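Local coordinates for endo-1,4-beta-xylanase (PDB 1H12), which hydrolyses internal beta-1,4 linkages of xylan as a cold-adapted member of glycoside hydrolase family 8, at residues N323-V328 with A346-A351; N366-L371 with S384-A389. All blocks are in the same frame, centred on the assembly; numbering follows the deposited sequence.

Contact 1: residues N323-V328 with A346-A351. With XYP (beta-D-xylopyranose), chain B.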
ATOM      1  N   ASN A 323     -13.220 -16.927 -17.544  1.00 11.25           N
ATOM      2  CA  ASN A 323     -11.846 -17.406 -17.437  1.00 11.64           C
ATOM      3  C   ASN A 323     -10.945 -16.367 -16.752  1.00 10.97           C
ATOM      4  O   ASN A 323      -9.811 -16.171 -17.179  1.00 12.60           O
ATOM      5  CB  ASN A 323     -11.263 -17.827 -18.765  1.00 13.72           C
ATOM      6  CG  ASN A 323     -10.007 -18.721 -18.553  1.00 17.84           C
ATOM      7  OD1 ASN A 323     -10.018 -19.603 -17.698  1.00 21.74           O
ATOM      8  ND2 ASN A 323      -8.966 -18.516 -19.373  1.00 23.66           N
ATOM      9  N   CYS A 324     -11.442 -15.744 -15.734  1.00  9.94           N
ATOM     10  CA  CYS A 324     -10.684 -14.823 -14.896  1.00 10.10           C
ATOM     11  C   CYS A 324     -11.042 -15.073 -13.461  1.00  9.48           C
ATOM     12  O   CYS A 324     -12.152 -15.558 -13.184  1.00 10.38           O
ATOM     13  CB  CYS A 324     -11.001 -13.350 -15.251  1.00 11.71           C
ATOM     14  SG  CYS A 324     -12.709 -12.899 -14.799  1.00 11.45           S
ATOM     15  N   TYR A 325     -10.167 -14.742 -12.535  1.00  8.98           N
ATOM     16  CA  TYR A 325     -10.616 -14.520 -11.180  1.00  8.45           C
ATOM     17  C   TYR A 325     -11.048 -13.046 -11.089  1.00  8.84           C
ATOM     18  O   TYR A 325     -10.549 -12.197 -11.817  1.00  9.74           O
ATOM     19  CB  TYR A 325      -9.573 -14.875 -10.117  1.00  9.32           C
ATOM     20  CG  TYR A 325      -8.269 -14.150 -10.182  1.00  8.94           C
ATOM     21  CD1 TYR A 325      -7.178 -14.686 -10.864  1.00  9.98           C
ATOM     22  CD2 TYR A 325      -8.099 -12.915  -9.551  1.00  8.87           C
ATOM     23  CE1 TYR A 325      -5.963 -14.031 -10.935  1.00 10.45           C
ATOM     24  CE2 TYR A 325      -6.903 -12.266  -9.638  1.00  9.85           C
ATOM     25  CZ  TYR A 325      -5.824 -12.799 -10.337  1.00  9.41           C
ATOM     26  OH  TYR A 325      -4.619 -12.116 -10.341  1.00 10.90           O
ATOM     27  N   GLU A 326     -12.019 -12.800 -10.216  1.00  8.76           N
ATOM     28  CA  GLU A 326     -12.643 -11.517 -10.095  1.00  8.59           C
ATOM     29  C   GLU A 326     -12.043 -10.627  -9.007  1.00  8.36           C
ATOM     30  O   GLU A 326     -11.225 -11.039  -8.203  1.00  8.87           O
ATOM     31  CB  GLU A 326     -14.146 -11.693  -9.894  1.00  9.38           C
ATOM     32  CG  GLU A 326     -14.861 -12.289 -11.083  1.00 10.12           C
ATOM     33  CD  GLU A 326     -16.370 -12.340 -10.961  1.00 10.65           C
ATOM     34  OE1 GLU A 326     -16.948 -11.773 -10.022  1.00 11.24           O
ATOM     35  OE2 GLU A 326     -16.979 -13.019 -11.835  1.00 11.99           O
ATOM     36  N   GLN A 327     -12.530  -9.385  -8.989  1.00  8.79           N
ATOM     37  CA  GLN A 327     -12.077  -8.363  -8.068  1.00  8.66           C
ATOM     38  C   GLN A 327     -12.637  -8.476  -6.679  1.00  8.83           C
ATOM     39  O   GLN A 327     -11.997  -7.954  -5.735  1.00  9.41           O
ATOM     40  CB  GLN A 327     -12.442  -6.979  -8.643  0.50 10.06           C
ATOM     41  CG  GLN A 327     -11.644  -6.667  -9.910  0.50 11.90           C
ATOM     42  CD  GLN A 327     -11.727  -5.228 -10.398  0.50 15.39           C
ATOM     43  OE1 GLN A 327     -12.621  -4.485 -10.066  0.50 19.64           O
ATOM     44  NE2 GLN A 327     -10.737  -4.842 -11.178  0.50 18.33           N
ATOM     45  N   VAL A 328     -13.788  -9.083  -6.509  1.00  8.48           N
ATOM     46  CA  VAL A 328     -14.467  -9.139  -5.216  1.00  8.39           C
ATOM     47  C   VAL A 328     -15.043 -10.534  -4.953  1.00  8.11           C
ATOM     48  O   VAL A 328     -15.800 -11.094  -5.772  1.00  9.26           O
ATOM     49  CB  VAL A 328     -15.577  -8.112  -5.097  1.00  9.11           C
ATOM     50  CG1 VAL A 328     -16.298  -8.213  -3.753  1.00 10.27           C
ATOM     51  CG2 VAL A 328     -15.072  -6.705  -5.291  1.00 10.17           C
ATOM     52  N   ALA A 346      -1.103  -6.995 -10.152  1.00  9.30           N
ATOM     53  CA  ALA A 346       0.148  -6.440  -9.625  1.00  8.82           C
ATOM     54  C   ALA A 346       0.371  -6.850  -8.150  1.00  8.80           C
ATOM     55  O   ALA A 346       1.452  -7.300  -7.781  1.00  8.87           O
ATOM     56  CB  ALA A 346       0.098  -4.904  -9.758  1.00 10.19           C
ATOM     57  N   ALA A 347      -0.653  -6.712  -7.330  1.00  8.61           N
ATOM     58  CA  ALA A 347      -0.584  -7.117  -5.938  1.00  8.65           C
ATOM     59  C   ALA A 347      -0.209  -8.580  -5.839  1.00  8.18           C
ATOM     60  O   ALA A 347       0.620  -8.977  -5.031  1.00  8.68           O
ATOM     61  CB  ALA A 347      -1.893  -6.838  -5.247  1.00  8.95           C
ATOM     62  N   ASN A 348      -0.829  -9.415  -6.677  1.00  8.35           N
ATOM     63  CA  ASN A 348      -0.616 -10.839  -6.630  1.00  8.19           C
ATOM     64  C   ASN A 348       0.788 -11.218  -7.103  1.00  8.92           C
ATOM     65  O   ASN A 348       1.358 -12.209  -6.651  1.00  9.69           O
ATOM     66  CB  ASN A 348      -1.699 -11.569  -7.411  1.00  8.62           C
ATOM     67  CG  ASN A 348      -3.052 -11.443  -6.753  1.00  8.95           C
ATOM     68  OD1 ASN A 348      -3.113 -11.209  -5.522  1.00  9.15           O
ATOM     69  ND2 ASN A 348      -4.144 -11.652  -7.519  1.00  9.52           N
ATOM     70  N   ALA A 349       1.367 -10.432  -8.038  1.00  9.16           N
ATOM     71  CA  ALA A 349       2.741 -10.672  -8.454  1.00  9.20           C
ATOM     72  C   ALA A 349       3.728 -10.413  -7.294  1.00  9.26           C
ATOM     73  O   ALA A 349       4.702 -11.147  -7.125  1.00  9.88           O
ATOM     74  CB  ALA A 349       3.077  -9.858  -9.650  1.00 10.51           C
ATOM     75  N   VAL A 350       3.493  -9.355  -6.505  1.00  8.54           N
ATOM     76  CA  VAL A 350       4.358  -9.081  -5.384  1.00  8.54           C
ATOM     77  C   VAL A 350       4.286 -10.175  -4.346  1.00  8.24           C
ATOM     78  O   VAL A 350       5.285 -10.527  -3.699  1.00  8.96           O
ATOM     79  CB  VAL A 350       4.068  -7.708  -4.762  1.00  8.24           C
ATOM     80  CG1 VAL A 350       4.922  -7.436  -3.577  1.00  9.11           C
ATOM     81  CG2 VAL A 350       4.193  -6.624  -5.814  1.00  9.70           C
ATOM     82  N   ALA A 351       3.093 -10.741  -4.169  1.00  8.29           N
ATOM     83  CA  ALA A 351       2.898 -11.828  -3.239  1.00  8.21           C
ATOM     84  C   ALA A 351       3.812 -13.015  -3.492  1.00  8.90           C
ATOM     85  O   ALA A 351       4.117 -13.781  -2.583  1.00  9.33           O
ATOM     86  CB  ALA A 351       1.455 -12.322  -3.287  1.00  9.07           C
TER
HETATM   87  O1  XYP B 501      -9.858  -1.354 -16.949  0.65 33.23           O
HETATM   88  C1  XYP B 501     -10.757  -1.964 -16.005  0.65 32.06           C
HETATM   89  C2  XYP B 501     -10.068  -2.162 -14.755  0.65 28.91           C
HETATM   90  C3  XYP B 501     -10.899  -2.755 -13.678  0.65 25.34           C
HETATM   91  C4  XYP B 501     -12.316  -2.162 -13.711  0.65 29.72           C
HETATM   92  C5  XYP B 501     -12.870  -2.094 -15.124  0.65 31.37           C
HETATM   93  O2  XYP B 501      -8.850  -2.902 -14.862  0.65 30.33           O
HETATM   94  O3  XYP B 501     -10.262  -2.633 -12.407  0.65 19.84           O
HETATM   95  O4  XYP B 501     -13.199  -2.802 -12.829  0.65 32.92           O
HETATM   96  O5  XYP B 501     -11.935  -1.397 -15.955  0.65 30.28           O
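Tyr325 and Asn348 make this contact by themselves, one polar pair tying a loop to a helix in the (alpha/alpha)6 barrel of family 8. Tyr325 belongs to the loop between helix 300-318 and strand 329-330; Asn348 sits on helix 342-351. Their CA atoms are 11.6 Å apart, the shortest such separation across the two segments, and the side chains bridge it by growing from opposite directions. With CG of Tyr325 placed between the backbone N and the carbonyl carbon (chi1 59°), the ring carries its OH across to the helix. Asn348 answers with its amide, whose plane is turned 51° from that of the ring. Both residues are buried, and Leu313 of helix 300-318 packs against each, so the polar join lies beside apolar walls. On the loop side, Tyr325 is hydrogen-bonded through its backbone to Ala340, next to the Cys324-Cys339 disulfide, and two residues on Gln327 enters the xylose-binding pocket. A phenylalanine in place of Tyr325 would keep the ring but would probably leave the buried Asn348 amide without this acceptor and more readily able to turn. The ring is met obliquely: Asn348 ND2 is 3.5 Å from both Tyr325 CZ and CE2. The bond itself runs from Asn348 ND2 to Tyr325 OH, 2.9 Å with an N-H...O angle of 157°, and the hydroxyl oxygen lies almost in the amide plane.

Contact 2: residues N366-L371 with S384-A389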
ATOM      1  N   ASN A 366       3.628 -13.871 -15.071  1.00 13.54           N
ATOM      2  CA  ASN A 366       3.441 -13.552 -16.484  1.00 14.73           C
ATOM      3  C   ASN A 366       2.168 -12.801 -16.767  1.00 14.27           C
ATOM      4  O   ASN A 366       2.126 -11.933 -17.646  1.00 16.23           O
ATOM      5  CB  ASN A 366       3.656 -14.805 -17.342  1.00 16.54           C
ATOM      6  CG  ASN A 366       5.165 -15.111 -17.411  1.00 19.60           C
ATOM      7  OD1 ASN A 366       5.876 -14.291 -17.873  1.00 26.44           O
ATOM      8  ND2 ASN A 366       5.614 -16.168 -16.839  1.00 26.54           N
ATOM      9  N   GLU A 367       1.109 -13.056 -16.007  1.00 13.85           N
ATOM     10  CA  GLU A 367      -0.126 -12.300 -16.161  1.00 14.23           C
ATOM     11  C   GLU A 367       0.097 -10.833 -15.824  1.00 14.65           C
ATOM     12  O   GLU A 367      -0.599  -9.972 -16.380  1.00 17.72           O
ATOM     13  CB  GLU A 367      -1.251 -12.864 -15.327  1.00 15.05           C
ATOM     14  CG  GLU A 367      -1.714 -14.176 -15.913  1.00 17.80           C
ATOM     15  CD  GLU A 367      -2.865 -14.793 -15.202  1.00 27.62           C
ATOM     16  OE1 GLU A 367      -3.520 -14.016 -14.438  1.00 33.07           O
ATOM     17  OE2 GLU A 367      -3.141 -16.040 -15.469  1.00 29.31           O
ATOM     18  N   PHE A 368       0.983 -10.540 -14.895  1.00 12.11           N
ATOM     19  CA  PHE A 368       1.338  -9.145 -14.575  1.00 11.30           C
ATOM     20  C   PHE A 368       2.285  -8.537 -15.616  1.00 11.41           C
ATOM     21  O   PHE A 368       2.072  -7.440 -16.084  1.00 11.98           O
ATOM     22  CB  PHE A 368       1.970  -9.083 -13.188  1.00 11.70           C
ATOM     23  CG  PHE A 368       2.655  -7.791 -12.872  1.00 10.37           C
ATOM     24  CD1 PHE A 368       1.955  -6.613 -12.651  1.00 11.30           C
ATOM     25  CD2 PHE A 368       4.010  -7.719 -12.816  1.00 12.63           C
ATOM     26  CE1 PHE A 368       2.535  -5.422 -12.395  1.00 11.38           C
ATOM     27  CE2 PHE A 368       4.635  -6.501 -12.568  1.00 13.86           C
ATOM     28  CZ  PHE A 368       3.902  -5.366 -12.346  1.00 13.51           C
ATOM     29  N   TRP A 369       3.326  -9.260 -15.966  1.00 12.47           N
ATOM     30  CA  TRP A 369       4.370  -8.727 -16.807  1.00 12.07           C
ATOM     31  C   TRP A 369       3.897  -8.501 -18.248  1.00 13.56           C
ATOM     32  O   TRP A 369       4.452  -7.631 -18.948  1.00 14.38           O
ATOM     33  CB  TRP A 369       5.587  -9.658 -16.800  1.00 13.65           C
ATOM     34  CG  TRP A 369       6.877  -9.039 -17.286  1.00 13.94           C
ATOM     35  CD1 TRP A 369       7.479  -9.235 -18.471  1.00 16.00           C
ATOM     36  CD2 TRP A 369       7.658  -8.089 -16.587  1.00 13.87           C
ATOM     37  NE1 TRP A 369       8.619  -8.478 -18.540  1.00 15.91           N
ATOM     38  CE2 TRP A 369       8.740  -7.754 -17.405  1.00 14.32           C
ATOM     39  CE3 TRP A 369       7.532  -7.455 -15.338  1.00 14.42           C
ATOM     40  CZ2 TRP A 369       9.731  -6.921 -17.008  1.00 16.06           C
ATOM     41  CZ3 TRP A 369       8.505  -6.615 -14.937  1.00 15.10           C
ATOM     42  CH2 TRP A 369       9.596  -6.303 -15.786  1.00 16.62           C
ATOM     43  N   SER A 370       2.870  -9.213 -18.671  1.00 13.97           N
ATOM     44  CA  SER A 370       2.344  -9.029 -20.005  1.00 14.92           C
ATOM     45  C   SER A 370       1.406  -7.869 -20.127  1.00 14.31           C
ATOM     46  O   SER A 370       1.049  -7.475 -21.231  1.00 16.12           O
ATOM     47  CB  SER A 370       1.637 -10.301 -20.446  1.00 17.42           C
ATOM     48  OG  SER A 370       0.438 -10.468 -19.719  1.00 22.99           O
ATOM     49  N   LEU A 371       1.017  -7.246 -19.017  1.00 13.55           N
ATOM     50  CA  LEU A 371       0.078  -6.138 -19.079  1.00 12.23           C
ATOM     51  C   LEU A 371       0.699  -4.890 -19.662  1.00 12.87           C
ATOM     52  O   LEU A 371       1.872  -4.630 -19.461  1.00 14.80           O
ATOM     53  CB  LEU A 371      -0.333  -5.735 -17.656  1.00 12.65           C
ATOM     54  CG  LEU A 371      -1.137  -6.811 -16.885  1.00 13.68           C
ATOM     55  CD1 LEU A 371      -1.247  -6.349 -15.441  1.00 14.39           C
ATOM     56  CD2 LEU A 371      -2.510  -7.027 -17.512  1.00 17.12           C
ATOM     57  N   SER A 384      -1.689   2.882  -9.591  1.00  8.04           N
ATOM     58  CA  SER A 384      -0.886   3.090  -8.406  1.00  8.29           C
ATOM     59  C   SER A 384      -0.256   1.768  -7.943  1.00  7.66           C
ATOM     60  O   SER A 384       0.919   1.714  -7.577  1.00  8.38           O
ATOM     61  CB  SER A 384      -1.735   3.662  -7.298  1.00  8.65           C
ATOM     62  OG  SER A 384      -2.149   4.992  -7.528  1.00  9.42           O
ATOM     63  N   LEU A 385      -1.054   0.701  -7.926  1.00  8.00           N
ATOM     64  CA  LEU A 385      -0.521  -0.599  -7.553  1.00  8.14           C
ATOM     65  C   LEU A 385       0.441  -1.129  -8.574  1.00  8.06           C
ATOM     66  O   LEU A 385       1.427  -1.790  -8.214  1.00  8.79           O
ATOM     67  CB  LEU A 385      -1.642  -1.608  -7.323  1.00  8.87           C
ATOM     68  CG  LEU A 385      -2.471  -1.376  -6.070  1.00 10.29           C
ATOM     69  CD1 LEU A 385      -3.585  -2.443  -5.965  1.00 14.15           C
ATOM     70  CD2 LEU A 385      -1.656  -1.365  -4.837  1.00 15.97           C
ATOM     71  N   TYR A 386       0.180  -0.895  -9.857  1.00  8.26           N
ATOM     72  CA  TYR A 386       1.077  -1.323 -10.917  1.00  8.66           C
ATOM     73  C   TYR A 386       2.479  -0.716 -10.709  1.00  8.31           C
ATOM     74  O   TYR A 386       3.494  -1.405 -10.818  1.00  8.58           O
ATOM     75  CB  TYR A 386       0.465  -0.902 -12.262  1.00  9.03           C
ATOM     76  CG  TYR A 386       1.262  -1.379 -13.473  1.00  9.25           C
ATOM     77  CD1 TYR A 386       2.245  -0.610 -14.034  1.00  9.96           C
ATOM     78  CD2 TYR A 386       1.032  -2.620 -14.047  1.00 10.73           C
ATOM     79  CE1 TYR A 386       2.987  -1.009 -15.126  1.00 11.01           C
ATOM     80  CE2 TYR A 386       1.772  -3.043 -15.138  1.00 11.78           C
ATOM     81  CZ  TYR A 386       2.753  -2.240 -15.668  1.00 11.36           C
ATOM     82  OH  TYR A 386       3.483  -2.630 -16.758  1.00 14.68           O
ATOM     83  N   MET A 387       2.525   0.569 -10.383  1.00  7.99           N
ATOM     84  CA  MET A 387       3.803   1.248 -10.109  1.00  8.24           C
ATOM     85  C   MET A 387       4.514   0.623  -8.932  1.00  7.96           C
ATOM     86  O   MET A 387       5.698   0.290  -9.018  1.00  8.58           O
ATOM     87  CB  MET A 387       3.520   2.749  -9.865  1.00  8.29           C
ATOM     88  CG  MET A 387       4.744   3.571  -9.554  1.00  9.17           C
ATOM     89  SD  MET A 387       5.823   3.961 -10.936  1.00 10.02           S
ATOM     90  CE  MET A 387       7.135   2.711 -10.826  1.00 10.92           C
ATOM     91  N   LEU A 388       3.814   0.438  -7.812  1.00  7.88           N
ATOM     92  CA  LEU A 388       4.455  -0.173  -6.654  1.00  7.53           C
ATOM     93  C   LEU A 388       4.968  -1.575  -6.971  1.00  7.97           C
ATOM     94  O   LEU A 388       6.089  -1.919  -6.593  1.00  8.29           O
ATOM     95  CB  LEU A 388       3.481  -0.219  -5.469  1.00  8.30           C
ATOM     96  CG  LEU A 388       3.110   1.115  -4.868  1.00  9.46           C
ATOM     97  CD1 LEU A 388       2.019   0.894  -3.826  1.00 11.68           C
ATOM     98  CD2 LEU A 388       4.282   1.794  -4.237  1.00 12.93           C
ATOM     99  N   ALA A 389       4.168  -2.361  -7.669  1.00  8.06           N
ATOM    100  CA  ALA A 389       4.574  -3.720  -7.984  1.00  7.84           C
ATOM    101  C   ALA A 389       5.832  -3.733  -8.894  1.00  8.35           C
ATOM    102  O   ALA A 389       6.709  -4.567  -8.733  1.00  8.88           O
ATOM    103  CB  ALA A 389       3.457  -4.450  -8.661  1.00  8.75           C
TER
HETATM  104  O   HOH W   1       3.382  -5.259 -17.321  1.00 14.58           O
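Phe368 and Tyr386 fill the gap between helix 358-369 and helix 379-392, showing how a tight apolar centre can pass into a wetter margin within a few ångströms. At the centre, Phe368 CE1 lies 3.6 Å from Tyr386 CD2 and is almost as near CE2. The ring centroids are 5.3 Å apart with planes at 48°, an oblique meeting. Phe368 reaches across because its CG points opposite the backbone N (chi1 167°), which carries the far end of the ring to the other helix. There its CZ meets Ala389 CB at 3.8 Å, a methyl small enough to admit the ring. Ala346 of helix 342-351 touches both Phe368 and Ala389, adding a third wall. Toward Leu371, which is partly exposed, the packing slackens: its CB stands 4.2 Å from Tyr386 CE2, and the polar groups are joined through water 1. This water lies in the plane of the Tyr386 ring, at its edge, 2.7 Å from OH, and Phe368 O and Leu371 O are among the acceptors that share its protons. Beyond, Ser370 is exposed, and its OG folds back to bond Asn366 O at 3.0 Å, a carbonyl that also accepts from Ser370 N. Side-by-side packing of helices that follow one another in the chain is characteristic of the six-hairpin (alpha/alpha)6 barrel, and 358-369 with 379-392 is one such pair.

Both contacts are buried and lie on the same side of the chain's centre, their centres about 10 Å apart. Contact 1 joins a pocket-forming loop to a helix through a single polar bond and covers 72 Å²; contact 2 joins two helices through apolar surfaces and covers 205 Å², with a bridging water at its margin. Helix 342-351 connects them: while Asn348 serves contact 1, Ala346 and Val350 face contact 2, where Ala346 CA is 3.5 Å from Phe368 CD1 and Val350 CG2 is 3.6 Å from Ala389 CA. Here the join of loop to helix is directional and polar, and that of helix to helix is mainly a close hydrocarbon fit.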